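Uncharacterized protein (Bacillus cereus, PDB 5F2H) is of unknown function but belongs to the alpha/beta-hydrolase superfamily and may act as a hydrolase related to the phospholipases and carboxylesterases. Local coordinates at residues Leu235-Ile238 and Asp239-Asn242; Leu244-Val247 and Leu248-Lys251. One frame throughout, in Å; residues are numbered along the deposited sequence.

Interaction 1 of 2, residues Leu235-Ile238 and Asp239-Asn242; sequences LPEI and DEWN
E237 and W241 meet where the loop 235-242 winds through two successive type I beta turns, L235-I238 and D239-N242. With CG of E237 anti to its own carbonyl carbon (chi1 -59°), CB and CG run past the carboxylate of E240; CG of E237 is 3.2 Å from OE1 of E240. The two carboxylate oxygens of E237 then go different ways, OE1 to the indole and OE2 to the E240 carboxylate. OE1 of E237 reaches the six-membered part of the indole, 3.4 Å from CZ2 of W241, with carboxylate and ring planes 72° apart, and the same oxygen makes a long, weak ion pair with NH1 of R212. OE2 of E237 lies 3.7 Å from OE1 of E240, two like charges that probably repel each other somewhat. In the alpha/beta-hydrolase fold of this chain the loop follows strand 227-231 of the parallel sheet and precedes the short helix 247-250. The backbone O of E237 sits over one face of the W241 ring, displaced toward its rim, and accepts a weak hydrogen bond from N of W241 at 3.2 Å; a second weak hydrogen bond runs from the same N to O of I238. CD2 of L235 approaches the ring obliquely, 4.2 Å from CZ3 of W241. R212 and L215 of helix 209-219 also touch the indole, while I238 packs on Q272 and F273 of helix 267-279.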
ATOM      1  N   LEU B 235     -31.400  -9.454   8.505  1.00 65.83           N
ATOM      2  CA  LEU B 235     -31.294  -9.127   9.906  1.00 67.15           C
ATOM      3  C   LEU B 235     -32.648  -9.224  10.574  1.00 71.95           C
ATOM      4  O   LEU B 235     -33.284  -8.194  10.821  1.00 73.33           O
ATOM      5  CB  LEU B 235     -30.782  -7.696   9.974  1.00 67.14           C
ATOM      6  CG  LEU B 235     -29.470  -7.556   9.192  1.00 63.06           C
ATOM      7  CD1 LEU B 235     -29.101  -6.109   8.870  1.00 62.78           C
ATOM      8  CD2 LEU B 235     -28.353  -8.288   9.922  1.00 62.26           C
ATOM      9  N   PRO B 236     -33.052 -10.456  10.950  1.00 74.01           N
ATOM     10  CA  PRO B 236     -34.345 -10.753  11.571  1.00 77.39           C
ATOM     11  C   PRO B 236     -34.534 -10.367  13.055  1.00 83.85           C
ATOM     12  O   PRO B 236     -35.672 -10.304  13.525  1.00 88.17           O
ATOM     13  CB  PRO B 236     -34.442 -12.271  11.412  1.00 75.71           C
ATOM     14  CG  PRO B 236     -33.025 -12.741  11.471  1.00 73.17           C
ATOM     15  CD  PRO B 236     -32.134 -11.605  11.057  1.00 70.00           C
ATOM     16  N   GLU B 237     -33.450 -10.128  13.783  1.00 87.57           N
ATOM     17  CA  GLU B 237     -33.532  -9.770  15.200  1.00 93.33           C
ATOM     18  C   GLU B 237     -32.949  -8.390  15.382  1.00 94.27           C
ATOM     19  O   GLU B 237     -32.263  -8.131  16.367  1.00 88.39           O
ATOM     20  CB  GLU B 237     -32.661 -10.728  16.010  1.00 94.98           C
ATOM     21  CG  GLU B 237     -33.027 -12.198  15.883  1.00101.02           C
ATOM     22  CD  GLU B 237     -31.872 -13.123  16.264  1.00106.85           C
ATOM     23  OE1 GLU B 237     -30.703 -12.745  16.019  1.00107.63           O
ATOM     24  OE2 GLU B 237     -32.121 -14.261  16.720  1.00107.39           O
ATOM     25  N   ILE B 238     -33.200  -7.502  14.428  1.00 99.42           N
ATOM     26  CA  ILE B 238     -32.633  -6.160  14.503  1.00104.06           C
ATOM     27  C   ILE B 238     -33.049  -5.416  15.772  1.00104.51           C
ATOM     28  O   ILE B 238     -32.262  -4.624  16.299  1.00105.73           O
ATOM     29  CB  ILE B 238     -32.931  -5.319  13.238  1.00108.53           C
ATOM     30  CG1 ILE B 238     -32.049  -4.075  13.207  1.00105.45           C
ATOM     31  CG2 ILE B 238     -34.412  -4.971  13.150  1.00117.37           C
ATOM     32  CD1 ILE B 238     -30.575  -4.407  13.211  1.00104.20           C
ATOM     33  N   ASP B 239     -34.277  -5.642  16.248  1.00105.22           N
ATOM     34  CA  ASP B 239     -34.729  -4.985  17.477  1.00107.76           C
ATOM     35  C   ASP B 239     -33.994  -5.555  18.688  1.00106.85           C
ATOM     36  O   ASP B 239     -33.547  -4.797  19.553  1.00106.18           O
ATOM     37  CB  ASP B 239     -36.246  -5.083  17.674  1.00109.64           C
ATOM     38  CG  ASP B 239     -37.030  -4.246  16.675  1.00111.36           C
ATOM     39  OD1 ASP B 239     -36.406  -3.561  15.826  1.00114.87           O
ATOM     40  OD2 ASP B 239     -38.277  -4.256  16.757  1.00106.71           O
ATOM     41  N   GLU B 240     -33.801  -6.873  18.705  1.00105.99           N
ATOM     42  CA  GLU B 240     -33.105  -7.537  19.810  1.00108.36           C
ATOM     43  C   GLU B 240     -31.659  -7.073  19.980  1.00106.71           C
ATOM     44  O   GLU B 240     -31.098  -7.186  21.067  1.00109.52           O
ATOM     45  CB  GLU B 240     -33.123  -9.048  19.610  1.00109.94           C
ATOM     46  CG  GLU B 240     -34.543  -9.601  19.571  1.00116.43           C
ATOM     47  CD  GLU B 240     -34.640 -11.038  19.097  1.00119.51           C
ATOM     48  OE1 GLU B 240     -33.592 -11.717  18.982  1.00119.55           O
ATOM     49  OE2 GLU B 240     -35.783 -11.487  18.842  1.00121.27           O
ATOM     50  N   TRP B 241     -31.052  -6.559  18.910  1.00107.54           N
ATOM     51  CA  TRP B 241     -29.669  -6.094  18.987  1.00107.06           C
ATOM     52  C   TRP B 241     -29.520  -4.594  19.224  1.00111.72           C
ATOM     53  O   TRP B 241     -28.433  -4.049  19.039  1.00111.30           O
ATOM     54  CB  TRP B 241     -28.835  -6.493  17.760  1.00 99.49           C
ATOM     55  CG  TRP B 241     -28.752  -7.982  17.496  1.00 98.09           C
ATOM     56  CD1 TRP B 241     -28.766  -8.984  18.433  1.00 99.27           C
ATOM     57  CD2 TRP B 241     -28.282  -8.596  16.289  1.00 95.85           C
ATOM     58  NE1 TRP B 241     -28.538 -10.201  17.837  1.00 93.77           N
ATOM     59  CE2 TRP B 241     -28.212  -9.990  16.526  1.00 93.86           C
ATOM     60  CE3 TRP B 241     -27.988  -8.112  15.003  1.00 92.73           C
ATOM     61  CZ2 TRP B 241     -27.869 -10.904  15.521  1.00 90.42           C
ATOM     62  CZ3 TRP B 241     -27.643  -9.020  14.011  1.00 87.44           C
ATOM     63  CH2 TRP B 241     -27.589 -10.400  14.276  1.00 87.40           C
ATOM     64  N   ASN B 242     -30.588  -3.944  19.683  1.00118.03           N
ATOM     65  CA  ASN B 242     -30.556  -2.509  19.954  1.00123.90           C
ATOM     66  C   ASN B 242     -29.401  -2.092  20.880  1.00126.31           C
ATOM     67  O   ASN B 242     -28.727  -1.097  20.602  1.00121.88           O
ATOM     68  CB  ASN B 242     -31.900  -2.035  20.542  1.00130.67           C
ATOM     69  CG  ASN B 242     -31.945  -0.529  20.777  1.00132.12           C
ATOM     70  OD1 ASN B 242     -31.439   0.255  19.965  1.00125.13           O
ATOM     71  ND2 ASN B 242     -32.638  -0.114  21.834  1.00135.48           N
TER

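Interaction 2 of 2, residues Leu244-Val247 and Leu248-Lys251; sequences LLEV and LQDK
L245 and L248 lie side by side and point the same way, their branches meeting where CD2 of L245 comes within 4.0 Å of CD1 of L248. With similar first torsions, CG anti to the carbonyl carbon in each, and similar second torsions, the two side chains leave the backbone in like fashion. L248 also lays CB and CG against the backbone O of L245, the nearer being CB of L248 at 3.4 Å. That same O accepts a hydrogen bond from N of L248 at 3.1 Å, with the donor standing well above the carbonyl plane. The two side chains face inward: L219 of helix 209-219 touches both, while L245 rests on F273 and V276 and L248 on L277, all of helix 267-279. Residues 244-246 have helical backbone angles and run into the short, weakly bonded helix 247-250, which leads toward strand 254-260, the next strand across the parallel sheet of the alpha/beta-hydrolase fold. On the exposed part of the turn the O of E246 takes two backbone donors, N of Q249 at 2.7 Å with an N-H...O angle of 155° and N of D250 by a weak hydrogen bond at 3.4 Å. The side chain of Q249 touches K280 and I282. V247 and D250 run at a slant to each other. CG of D250 lies between its backbone N and carbonyl carbon (chi1 59°), which turns the carboxylate back over V247, OD2 of D250 being 3.9 Å from CA of V247. OD2 of D250 and OE2 of E246 are 4.4 Å apart, like charges near each other on an exposed surface.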
ATOM      1  N   LEU B 244     -26.501  -3.801  21.625  1.00109.48           N
ATOM      2  CA  LEU B 244     -25.243  -4.093  20.960  1.00101.56           C
ATOM      3  C   LEU B 244     -24.864  -3.147  19.828  1.00101.76           C
ATOM      4  O   LEU B 244     -23.677  -2.952  19.561  1.00 98.35           O
ATOM      5  CB  LEU B 244     -25.257  -5.538  20.483  1.00 93.20           C
ATOM      6  CG  LEU B 244     -25.071  -6.534  21.613  1.00 93.19           C
ATOM      7  CD1 LEU B 244     -25.420  -7.949  21.211  1.00 90.77           C
ATOM      8  CD2 LEU B 244     -23.645  -6.477  22.141  1.00 92.55           C
ATOM      9  N   LEU B 245     -25.857  -2.551  19.179  1.00102.94           N
ATOM     10  CA  LEU B 245     -25.590  -1.605  18.094  1.00102.18           C
ATOM     11  C   LEU B 245     -24.826  -0.365  18.585  1.00104.79           C
ATOM     12  O   LEU B 245     -24.319   0.403  17.788  1.00 98.35           O
ATOM     13  CB  LEU B 245     -26.888  -1.227  17.365  1.00103.08           C
ATOM     14  CG  LEU B 245     -27.533  -2.360  16.541  1.00100.29           C
ATOM     15  CD1 LEU B 245     -28.944  -2.019  16.080  1.00102.63           C
ATOM     16  CD2 LEU B 245     -26.655  -2.754  15.362  1.00 96.71           C
ATOM     17  N   GLU B 246     -24.779  -0.160  19.898  1.00115.15           N
ATOM     18  CA  GLU B 246     -24.045   0.960  20.484  1.00122.69           C
ATOM     19  C   GLU B 246     -22.590   0.892  20.042  1.00117.19           C
ATOM     20  O   GLU B 246     -21.975   1.901  19.725  1.00116.37           O
ATOM     21  CB  GLU B 246     -24.088   0.876  22.012  1.00130.54           C
ATOM     22  CG  GLU B 246     -23.220   1.907  22.731  1.00138.05           C
ATOM     23  CD  GLU B 246     -23.273   1.774  24.247  1.00148.82           C
ATOM     24  OE1 GLU B 246     -24.218   1.137  24.767  1.00152.83           O
ATOM     25  OE2 GLU B 246     -22.384   2.333  24.929  1.00149.16           O
ATOM     26  N   VAL B 247     -22.060  -0.324  20.029  1.00113.18           N
ATOM     27  CA  VAL B 247     -20.682  -0.575  19.648  1.00108.59           C
ATOM     28  C   VAL B 247     -20.275   0.192  18.391  1.00107.59           C
ATOM     29  O   VAL B 247     -19.116   0.565  18.230  1.00105.68           O
ATOM     30  CB  VAL B 247     -20.424  -2.087  19.461  1.00103.72           C
ATOM     31  CG1 VAL B 247     -19.006  -2.339  18.975  1.00102.65           C
ATOM     32  CG2 VAL B 247     -20.670  -2.840  20.761  1.00106.83           C
ATOM     33  N   LEU B 248     -21.227   0.456  17.511  1.00112.56           N
ATOM     34  CA  LEU B 248     -20.929   1.177  16.274  1.00114.68           C
ATOM     35  C   LEU B 248     -20.620   2.675  16.457  1.00117.20           C
ATOM     36  O   LEU B 248     -19.930   3.273  15.633  1.00116.09           O
ATOM     37  CB  LEU B 248     -22.096   1.015  15.300  1.00115.19           C
ATOM     38  CG  LEU B 248     -22.475  -0.424  14.927  1.00114.27           C
ATOM     39  CD1 LEU B 248     -23.715  -0.412  14.047  1.00114.12           C
ATOM     40  CD2 LEU B 248     -21.332  -1.158  14.246  1.00116.61           C
ATOM     41  N   GLN B 249     -21.117   3.271  17.535  1.00116.90           N
ATOM     42  CA  GLN B 249     -20.904   4.699  17.802  1.00120.40           C
ATOM     43  C   GLN B 249     -19.764   4.979  18.765  1.00125.12           C
ATOM     44  O   GLN B 249     -19.362   6.130  18.907  1.00131.04           O
ATOM     45  CB  GLN B 249     -22.198   5.364  18.302  1.00122.05           C
ATOM     46  CG  GLN B 249     -22.836   4.707  19.518  1.00121.85           C
ATOM     47  CD  GLN B 249     -24.185   5.301  19.859  1.00122.15           C
ATOM     48  OE1 GLN B 249     -24.522   6.394  19.408  1.00125.11           O
ATOM     49  NE2 GLN B 249     -24.963   4.585  20.666  1.00122.69           N
ATOM     50  N   ASP B 250     -19.225   3.942  19.405  1.00125.95           N
ATOM     51  CA  ASP B 250     -18.121   4.129  20.359  1.00127.77           C
ATOM     52  C   ASP B 250     -16.779   3.764  19.708  1.00123.25           C
ATOM     53  O   ASP B 250     -15.734   4.016  20.295  1.00128.34           O
ATOM     54  CB  ASP B 250     -18.375   3.424  21.722  1.00128.44           C
ATOM     55  CG  ASP B 250     -18.590   1.933  21.592  1.00127.65           C
ATOM     56  OD1 ASP B 250     -18.545   1.431  20.463  1.00143.98           O
ATOM     57  OD2 ASP B 250     -18.815   1.250  22.605  1.00125.79           O
ATOM     58  N   LYS B 251     -16.808   3.214  18.488  1.00116.86           N
ATOM     59  CA  LYS B 251     -15.570   2.849  17.771  1.00116.73           C
ATOM     60  C   LYS B 251     -15.429   3.527  16.398  1.00115.10           C
ATOM     61  O   LYS B 251     -14.467   3.283  15.664  1.00111.91           O
ATOM     62  CB  LYS B 251     -15.400   1.331  17.634  1.00114.59           C
ATOM     63  CG  LYS B 251     -15.298   0.583  18.957  1.00116.55           C
ATOM     64  CD  LYS B 251     -14.200   1.129  19.866  1.00119.52           C
ATOM     65  CE  LYS B 251     -12.809   1.134  19.246  1.00118.45           C
ATOM     66  NZ  LYS B 251     -12.277  -0.218  18.934  1.00117.31           N
TER

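In the fold
Interactions 1 and 2 follow in series along the connection between strands 227-231 and 254-260, their centres about 14 Å apart. They meet through apolar side chains, CD1 of I238 lying 4.1 Å from CD1 of L245. Both pack against the same two helices. F273 of helix 267-279 is shared, reached by L235 and I238 of interaction 1 and by L245 of interaction 2, whereas helix 209-219 is met at R212 and L215 by interaction 1 and at L219 by interaction 2. Helix 209-219 starts within the G206-S208-G210 pattern, consistent with the nucleophile elbow of alpha/beta-hydrolases; both contacts touch residues further along that helix.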